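Local coordinates for transcriptional regulatory protein FixJ (Sinorhizobium meliloti, PDB 1DBW), which serves as the two-component response regulator that, once activated by FixL, induces the nitrogen-fixation genes nifA and fixK, this chain being its receiver domain, at residues A[50-55]-A[79-84]; A[8-13]-A[54-59]; A[2-7]-A[26-31]. The protein carries 2 engineered substitutions. All coordinates share one frame; numbering follows the deposited sequence.

Contact 1 of 3, residues A[50-55]-A[79-84]; sequences VLVTDL and IVITGH
Thr53 meets Ile79 and Ile81 through its backbone, where strands 49-54 and 78-82 lie parallel in the central sheet of the doubly wound, CheY-like receiver fold and form a beta-alpha-beta unit with helix 62-71. Thr53 N donates to Ile79 O at 2.9 Å and Thr53 O accepts from Ile81 N at 2.8 Å, so one residue spans two of its neighbour, as parallel pairing demands; Ile79 N adds a third bond, to Leu51 O. Of the residues here Ile81 is the one most covered by the opposite segment. Its CG1 lies anti to the carbonyl carbon (chi1 -68°), which carries CD1 to within 3.7 Å of Val52 CG1, while the other branch, CG2, leans on the carboxylate carbon Asp54 CG at 4.0 Å. With an alanine in place of Ile81, CG1, CG2 and CD1 go, a gap would probably open beside Val52, and the carboxylate of Asp54 would lose the hydrocarbon that flanks it. Asp54, a magnesium ligand, is further placed by a salt bridge from OD2 to Lys104. Helix 108-119 covers Val52 and Ile79. On the other face of the sheet, Thr53 suits its place through its hydroxyl: held between backbone N and carbonyl carbon (chi1 69°), OG1 comes over Val80 CA at 3.4 Å. It also hydrogen-bonds at 2.9 Å to a water that accepts from Leu55 N and donates to Ile81 O.

Contact 2 of 3, residues A[8-13]-A[54-59]; sequences IVDDEE and DLRMPD
Two carboxylate oxygens crowd one carbonyl: Asp10 OD1 and Asp11 OD2 each lie 2.8 Å from Asp54 O, close pairs of acceptors and not hydrogen bonds. What Asp54 O does receive is a weak bond from Asp11 N at 3.3 Å. A third close approach sets Asp10 OD2 3.3 Å from Asp54 OD1, the two side chains running alongside and pointing the same way with their carboxylate planes 41° apart. This is the acidic pocket of a receiver domain, at the C-terminal ends of strands 5-10 and 49-54; Asp10, Asp11, Asp54 and Arg56 all belong to its magnesium site. The pocket is seated on ordinary sheet pairing, for Asp54 N donates to Val9 O at 2.9 Å. Val9 CG1 touches Leu55 CD2 at 4.1 Å, an apolar contact at the strand ends.

Arginine suits its place because it can answer several acids at once. At chi1 68° the Asp11 carboxylate is folded in over its own main chain, which turns OD2 towards the loop that follows strand 49-54, where it takes a weak bond from Arg56 N at 3.2 Å. The same oxygen lies at the guanidinium edge, forming a salt bridge with Arg56 NE at 3.5 Å. Glu12, the N-cap of helix 13-25, instead comes over a guanidinium face: OE1 is 2.8 Å from Arg56 NH1, yet well out of the plane, so charge alone joins them. Arg56 NH2 reaches back weakly to Asp54 OD1, whereas the stronger partner of Asp54 is Lys104, bound to OD2. So dense a set of oxygen acceptors is well suited to gripping a magnesium ion beside Asp54, the probable site of phosphorylation, with the positive charges of Arg56 and Lys104 probably offsetting the acids' mutual repulsion.

Contact 3 of 3, residues A[2-7]-A[26-31]; sequences QDYTVH and NGFAVK. Engineered in segment 2-7: Gln2 (natural residue Thr).
Ala29 O takes one strong bond and one weaker C-H contact from the neighbouring strand: Val6 N donates to it at 2.8 Å in an almost perfectly straight bond (179° at the hydrogen), and Thr5 CA approaches it at 3.5 Å. Further along, Lys31 N donates to Val6 O at 2.9 Å, so that Val6 bridges two residues of its parallel partner. These bonds join strand 5-10 to strand 29-33, an outermost strand of the receiver sheet, within the beta-alpha-beta unit built on helix 13-25. Nearer the start of the two segments a water joins the backbones, accepting from Ala29 N at 2.8 Å and lying 2.9 Å from Tyr4 O. Gly27, with positive phi, ends the helix in a Schellman motif and so lets the chain turn back into the sheet.

With chi1 at 62°, the Tyr4 ring is flanked by both ends of its own main chain, a setting that swings the hydroxyl to the edge of the Phe28 ring, with OH 3.3 Å from CE2. Val6 CG2 packs on Phe28 CD2 at 3.8 Å, meeting the ring obliquely. Valine and phenylalanine suit this place because helix 108-119 covers both, through Ile115 and Ile112.

On the face of the sheet that carries Thr5 and His7, Lys31 CD lies at the edge of the His7 ring, 3.7 Å from CE1, while Thr5 CG2 lies over one ring face; His7 ND1 is hydrogen-bonded to NE2 of His33. Lysine fits here as a long hydrocarbon with a charge only at its tip: the chain, extended as far as CE, passes obliquely by the histidine, then bends at its end. Its methylenes thus meet the imidazole edge while its ammonium makes a cation-pi contact with Phe42, a division that probably keeps the charge away from the histidine.

In the fold
Strand 5-10 ties the three contacts together. Its first half pairs outward in contact 3 and its end forms one side of contact 2, while strand 49-54 lies between it and the partner strand of contact 1. Contacts 1 and 2 share Asp54 and Leu55, with centres 8 Å apart, and Val9 N lies 3.0 Å from Val52 O, a probable hydrogen bond. Contact 3 is further off, its centre 16 Å from contact 1 and 19 Å from contact 2, yet His7 N and Val50 O, 2.7 Å apart, continue the sheet. Contact 2 holds the magnesium site; the side chain of Val30 in contact 3 remains about 10 Å from that of Asp10.

Contact 1 of 3, residues A[50-55]-A[79-84]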
# COMPACT_ATOMS: atom_id res chain seq x y z
N VAL A 50 7.20 2.88 -1.80
CA VAL A 50 6.33 1.72 -2.01
C VAL A 50 5.00 2.09 -1.36
O VAL A 50 4.98 2.64 -0.26
CB VAL A 50 6.88 0.44 -1.31
CG1 VAL A 50 5.85 -0.72 -1.34
CG2 VAL A 50 8.14 0.02 -2.02
N LEU A 51 3.90 1.68 -1.96
CA LEU A 51 2.58 1.98 -1.41
C LEU A 51 1.95 0.74 -0.81
O LEU A 51 2.07 -0.35 -1.39
CB LEU A 51 1.67 2.48 -2.53
CG LEU A 51 0.17 2.59 -2.20
CD1 LEU A 51 -0.11 3.69 -1.11
CD2 LEU A 51 -0.55 2.96 -3.52
N VAL A 52 1.37 0.91 0.37
CA VAL A 52 0.66 -0.21 1.01
C VAL A 52 -0.72 0.34 1.32
O VAL A 52 -0.86 1.31 2.07
CB VAL A 52 1.31 -0.68 2.28
CG1 VAL A 52 0.47 -1.80 2.91
CG2 VAL A 52 2.72 -1.26 1.98
N THR A 53 -1.76 -0.29 0.74
CA THR A 53 -3.11 0.18 1.01
C THR A 53 -3.90 -0.80 1.87
O THR A 53 -3.63 -2.00 1.85
CB THR A 53 -3.92 0.35 -0.31
OG1 THR A 53 -4.18 -0.93 -0.87
CG2 THR A 53 -3.13 1.18 -1.34
N ASP A 54 -4.75 -0.24 2.72
CA ASP A 54 -5.69 -1.04 3.52
C ASP A 54 -6.93 -0.15 3.57
O ASP A 54 -7.16 0.59 4.54
CB ASP A 54 -5.18 -1.36 4.94
CG ASP A 54 -6.13 -2.31 5.70
OD1 ASP A 54 -5.79 -2.69 6.84
OD2 ASP A 54 -7.20 -2.69 5.15
N LEU A 55 -7.62 -0.14 2.43
CA LEU A 55 -8.83 0.67 2.21
C LEU A 55 -10.04 -0.26 2.18
O LEU A 55 -10.14 -1.15 1.34
CB LEU A 55 -8.71 1.42 0.89
CG LEU A 55 -7.53 2.39 0.89
CD1 LEU A 55 -7.20 2.85 -0.53
CD2 LEU A 55 -7.85 3.56 1.80
N ILE A 79 1.23 -2.75 -2.74
CA ILE A 79 0.76 -3.95 -2.06
C ILE A 79 -0.63 -3.54 -1.60
O ILE A 79 -0.82 -2.53 -0.92
CB ILE A 79 1.61 -4.24 -0.83
CG1 ILE A 79 3.06 -4.51 -1.25
CG2 ILE A 79 1.04 -5.45 -0.07
CD1 ILE A 79 3.15 -5.50 -2.42
N VAL A 80 -1.63 -4.34 -1.96
CA VAL A 80 -3.01 -4.00 -1.58
C VAL A 80 -3.44 -5.00 -0.52
O VAL A 80 -3.37 -6.16 -0.74
CB VAL A 80 -3.96 -4.10 -2.81
CG1 VAL A 80 -5.41 -3.90 -2.38
CG2 VAL A 80 -3.58 -3.00 -3.87
N ILE A 81 -3.74 -4.52 0.68
CA ILE A 81 -4.18 -5.41 1.75
C ILE A 81 -5.67 -5.60 1.48
O ILE A 81 -6.42 -4.61 1.38
CB ILE A 81 -3.95 -4.79 3.12
CG1 ILE A 81 -2.44 -4.71 3.36
CG2 ILE A 81 -4.60 -5.65 4.18
CD1 ILE A 81 -2.07 -3.91 4.62
N THR A 82 -6.08 -6.85 1.47
CA THR A 82 -7.46 -7.18 1.14
C THR A 82 -8.22 -7.85 2.28
O THR A 82 -7.64 -8.45 3.19
CB THR A 82 -7.49 -8.07 -0.15
OG1 THR A 82 -6.74 -9.27 0.08
CG2 THR A 82 -6.82 -7.33 -1.35
N GLY A 83 -9.55 -7.75 2.21
CA GLY A 83 -10.39 -8.32 3.24
C GLY A 83 -10.30 -9.83 3.38
O GLY A 83 -10.03 -10.55 2.41
N HIS A 84 -10.50 -10.30 4.62
CA HIS A 84 -10.46 -11.73 4.88
C HIS A 84 -11.53 -12.38 4.00
O HIS A 84 -12.69 -11.92 3.99
CB HIS A 84 -10.76 -12.02 6.35
CG HIS A 84 -10.70 -13.47 6.69
ND1 HIS A 84 -9.56 -14.23 6.50
CD2 HIS A 84 -11.64 -14.32 7.17
CE1 HIS A 84 -9.81 -15.48 6.85
NE2 HIS A 84 -11.06 -15.57 7.25
O HOH W 1 -6.63 -1.96 0.34
O HOH W 2 -8.63 -3.85 2.96

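Contact 2 of 3, residues A[8-13]-A[54-59]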
# COMPACT_ATOMS: atom_id res chain seq x y z
N ILE A 8 1.77 4.32 3.79
CA ILE A 8 0.61 3.54 4.22
C ILE A 8 -0.65 4.37 4.12
O ILE A 8 -0.75 5.45 4.70
CB ILE A 8 0.74 3.06 5.64
CG1 ILE A 8 2.10 2.35 5.87
CG2 ILE A 8 -0.42 2.13 5.96
CD1 ILE A 8 2.18 1.02 5.24
N VAL A 9 -1.62 3.85 3.40
CA VAL A 9 -2.87 4.57 3.23
C VAL A 9 -3.90 3.64 3.86
O VAL A 9 -4.12 2.55 3.39
CB VAL A 9 -3.15 4.83 1.71
CG1 VAL A 9 -4.39 5.66 1.52
CG2 VAL A 9 -2.01 5.58 1.10
N ASP A 10 -4.37 4.00 5.05
CA ASP A 10 -5.35 3.15 5.73
C ASP A 10 -6.51 3.98 6.25
O ASP A 10 -6.30 5.00 6.93
CB ASP A 10 -4.67 2.36 6.87
CG ASP A 10 -5.51 1.18 7.39
OD1 ASP A 10 -6.76 1.17 7.27
OD2 ASP A 10 -4.89 0.24 7.94
N ASP A 11 -7.72 3.56 5.89
CA ASP A 11 -8.95 4.23 6.27
C ASP A 11 -9.29 4.09 7.76
O ASP A 11 -9.67 5.08 8.41
CB ASP A 11 -10.12 3.71 5.41
CG ASP A 11 -10.48 2.26 5.71
OD1 ASP A 11 -11.66 1.99 6.03
OD2 ASP A 11 -9.59 1.38 5.63
N GLU A 12 -9.15 2.88 8.30
CA GLU A 12 -9.44 2.61 9.71
C GLU A 12 -8.29 3.13 10.57
O GLU A 12 -7.20 2.55 10.59
CB GLU A 12 -9.65 1.11 9.92
CG GLU A 12 -10.45 0.76 11.18
CD GLU A 12 -11.06 -0.64 11.15
OE1 GLU A 12 -11.77 -0.96 10.16
OE2 GLU A 12 -10.86 -1.41 12.11
N GLU A 13 -8.53 4.24 11.27
CA GLU A 13 -7.53 4.86 12.12
C GLU A 13 -6.59 3.96 12.91
O GLU A 13 -5.37 4.02 12.71
N ASP A 54 -4.75 -0.24 2.72
CA ASP A 54 -5.69 -1.04 3.52
C ASP A 54 -6.93 -0.15 3.57
O ASP A 54 -7.16 0.59 4.54
CB ASP A 54 -5.18 -1.36 4.94
CG ASP A 54 -6.13 -2.31 5.70
OD1 ASP A 54 -5.79 -2.69 6.84
OD2 ASP A 54 -7.20 -2.69 5.15
N LEU A 55 -7.62 -0.14 2.43
CA LEU A 55 -8.83 0.67 2.21
C LEU A 55 -10.04 -0.26 2.18
O LEU A 55 -10.14 -1.15 1.34
CB LEU A 55 -8.71 1.42 0.89
CG LEU A 55 -7.53 2.39 0.89
CD1 LEU A 55 -7.20 2.85 -0.53
CD2 LEU A 55 -7.85 3.56 1.80
N ARG A 56 -10.95 -0.04 3.13
CA ARG A 56 -12.14 -0.87 3.25
C ARG A 56 -13.40 -0.24 2.70
O ARG A 56 -14.27 -0.95 2.21
CB ARG A 56 -12.36 -1.26 4.71
CG ARG A 56 -11.12 -1.81 5.38
CD ARG A 56 -11.15 -1.54 6.86
NE ARG A 56 -9.82 -1.61 7.45
CZ ARG A 56 -9.49 -2.39 8.47
NH1 ARG A 56 -10.40 -3.18 9.03
NH2 ARG A 56 -8.25 -2.39 8.94
N MET A 57 -13.51 1.09 2.82
CA MET A 57 -14.70 1.77 2.29
C MET A 57 -14.67 1.71 0.75
O MET A 57 -13.80 2.32 0.10
CB MET A 57 -14.77 3.22 2.79
CG MET A 57 -15.74 4.10 2.00
SD MET A 57 -17.22 3.22 1.45
CE MET A 57 -18.37 3.59 2.82
N PRO A 58 -15.61 0.94 0.14
CA PRO A 58 -15.72 0.76 -1.32
C PRO A 58 -15.84 2.05 -2.17
O PRO A 58 -15.98 1.98 -3.41
CB PRO A 58 -16.95 -0.16 -1.45
CG PRO A 58 -17.78 0.19 -0.22
CD PRO A 58 -16.69 0.23 0.85
N ASP A 59 -15.80 3.20 -1.49
CA ASP A 59 -15.87 4.53 -2.12
C ASP A 59 -14.54 4.82 -2.82
O ASP A 59 -14.44 5.71 -3.68
CB ASP A 59 -16.13 5.60 -1.07

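Contact 3 of 3, residues A[2-7]-A[26-31]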
# COMPACT_ATOMS: atom_id res chain seq x y z
N GLN A 2 19.07 0.40 -0.11
CA GLN A 2 18.17 1.37 -0.73
C GLN A 2 17.34 2.12 0.31
O GLN A 2 16.72 1.52 1.14
CB GLN A 2 17.26 0.68 -1.77
CG GLN A 2 16.15 1.58 -2.30
CD GLN A 2 15.47 1.06 -3.55
OE1 GLN A 2 15.33 1.79 -4.52
NE2 GLN A 2 15.00 -0.20 -3.52
N ASP A 3 17.35 3.45 0.25
CA ASP A 3 16.59 4.29 1.19
C ASP A 3 15.18 4.56 0.64
O ASP A 3 14.90 5.66 0.14
CB ASP A 3 17.29 5.65 1.39
CG ASP A 3 16.58 6.53 2.42
OD1 ASP A 3 15.78 6.02 3.23
OD2 ASP A 3 16.77 7.77 2.39
N TYR A 4 14.27 3.61 0.77
CA TYR A 4 12.93 3.87 0.25
C TYR A 4 11.94 4.07 1.39
O TYR A 4 12.24 3.77 2.54
CB TYR A 4 12.48 2.72 -0.65
CG TYR A 4 12.37 1.38 0.09
CD1 TYR A 4 13.47 0.53 0.21
CD2 TYR A 4 11.14 0.96 0.61
CE1 TYR A 4 13.35 -0.73 0.80
CE2 TYR A 4 11.01 -0.29 1.21
CZ TYR A 4 12.11 -1.14 1.30
OH TYR A 4 11.96 -2.39 1.81
N THR A 5 10.78 4.63 1.07
CA THR A 5 9.77 4.89 2.07
C THR A 5 8.52 4.10 1.79
O THR A 5 8.16 3.91 0.63
CB THR A 5 9.40 6.40 2.04
OG1 THR A 5 10.58 7.16 2.35
CG2 THR A 5 8.32 6.74 3.08
N VAL A 6 7.94 3.54 2.86
CA VAL A 6 6.69 2.79 2.73
C VAL A 6 5.57 3.80 3.05
O VAL A 6 5.49 4.31 4.16
CB VAL A 6 6.58 1.63 3.75
CG1 VAL A 6 5.26 0.84 3.47
CG2 VAL A 6 7.77 0.70 3.63
N HIS A 7 4.64 3.98 2.09
CA HIS A 7 3.54 4.93 2.25
C HIS A 7 2.31 4.14 2.57
O HIS A 7 1.92 3.33 1.74
CB HIS A 7 3.36 5.70 0.93
CG HIS A 7 4.49 6.65 0.67
ND1 HIS A 7 4.52 7.92 1.21
CD2 HIS A 7 5.67 6.48 0.03
CE1 HIS A 7 5.67 8.49 0.93
NE2 HIS A 7 6.40 7.64 0.22
N ASN A 26 10.50 -2.16 12.77
CA ASN A 26 11.38 -3.05 12.01
C ASN A 26 12.42 -2.25 11.19
O ASN A 26 13.16 -2.82 10.41
CB ASN A 26 10.55 -4.00 11.14
CG ASN A 26 10.00 -5.19 11.95
OD1 ASN A 26 10.68 -6.20 12.08
ND2 ASN A 26 8.80 -5.04 12.52
N GLY A 27 12.40 -0.94 11.36
CA GLY A 27 13.37 -0.09 10.68
C GLY A 27 13.00 0.53 9.35
O GLY A 27 13.85 1.11 8.68
N PHE A 28 11.77 0.32 8.90
CA PHE A 28 11.38 0.90 7.63
C PHE A 28 11.12 2.39 7.77
O PHE A 28 10.80 2.84 8.87
CB PHE A 28 10.04 0.26 7.20
CG PHE A 28 10.18 -1.14 6.68
CD1 PHE A 28 10.08 -2.24 7.55
CD2 PHE A 28 10.41 -1.36 5.33
CE1 PHE A 28 10.22 -3.53 7.05
CE2 PHE A 28 10.55 -2.65 4.83
CZ PHE A 28 10.46 -3.74 5.69
N ALA A 29 11.35 3.15 6.69
CA ALA A 29 10.98 4.56 6.69
C ALA A 29 9.49 4.42 6.36
O ALA A 29 9.15 3.77 5.38
CB ALA A 29 11.70 5.32 5.58
N VAL A 30 8.64 5.10 7.12
CA VAL A 30 7.21 4.94 6.94
C VAL A 30 6.53 6.28 6.99
O VAL A 30 6.90 7.12 7.81
CB VAL A 30 6.64 4.10 8.13
CG1 VAL A 30 5.11 4.08 8.09
CG2 VAL A 30 7.17 2.69 8.05
N LYS A 31 5.54 6.44 6.12
CA LYS A 31 4.74 7.68 6.14
C LYS A 31 3.28 7.23 6.07
O LYS A 31 2.91 6.48 5.16
CB LYS A 31 5.08 8.52 4.93
CG LYS A 31 4.39 9.91 4.95
CD LYS A 31 4.75 10.71 3.68
CE LYS A 31 3.98 12.02 3.60
NZ LYS A 31 4.55 13.09 4.49
O HOH W 3 12.26 1.64 4.46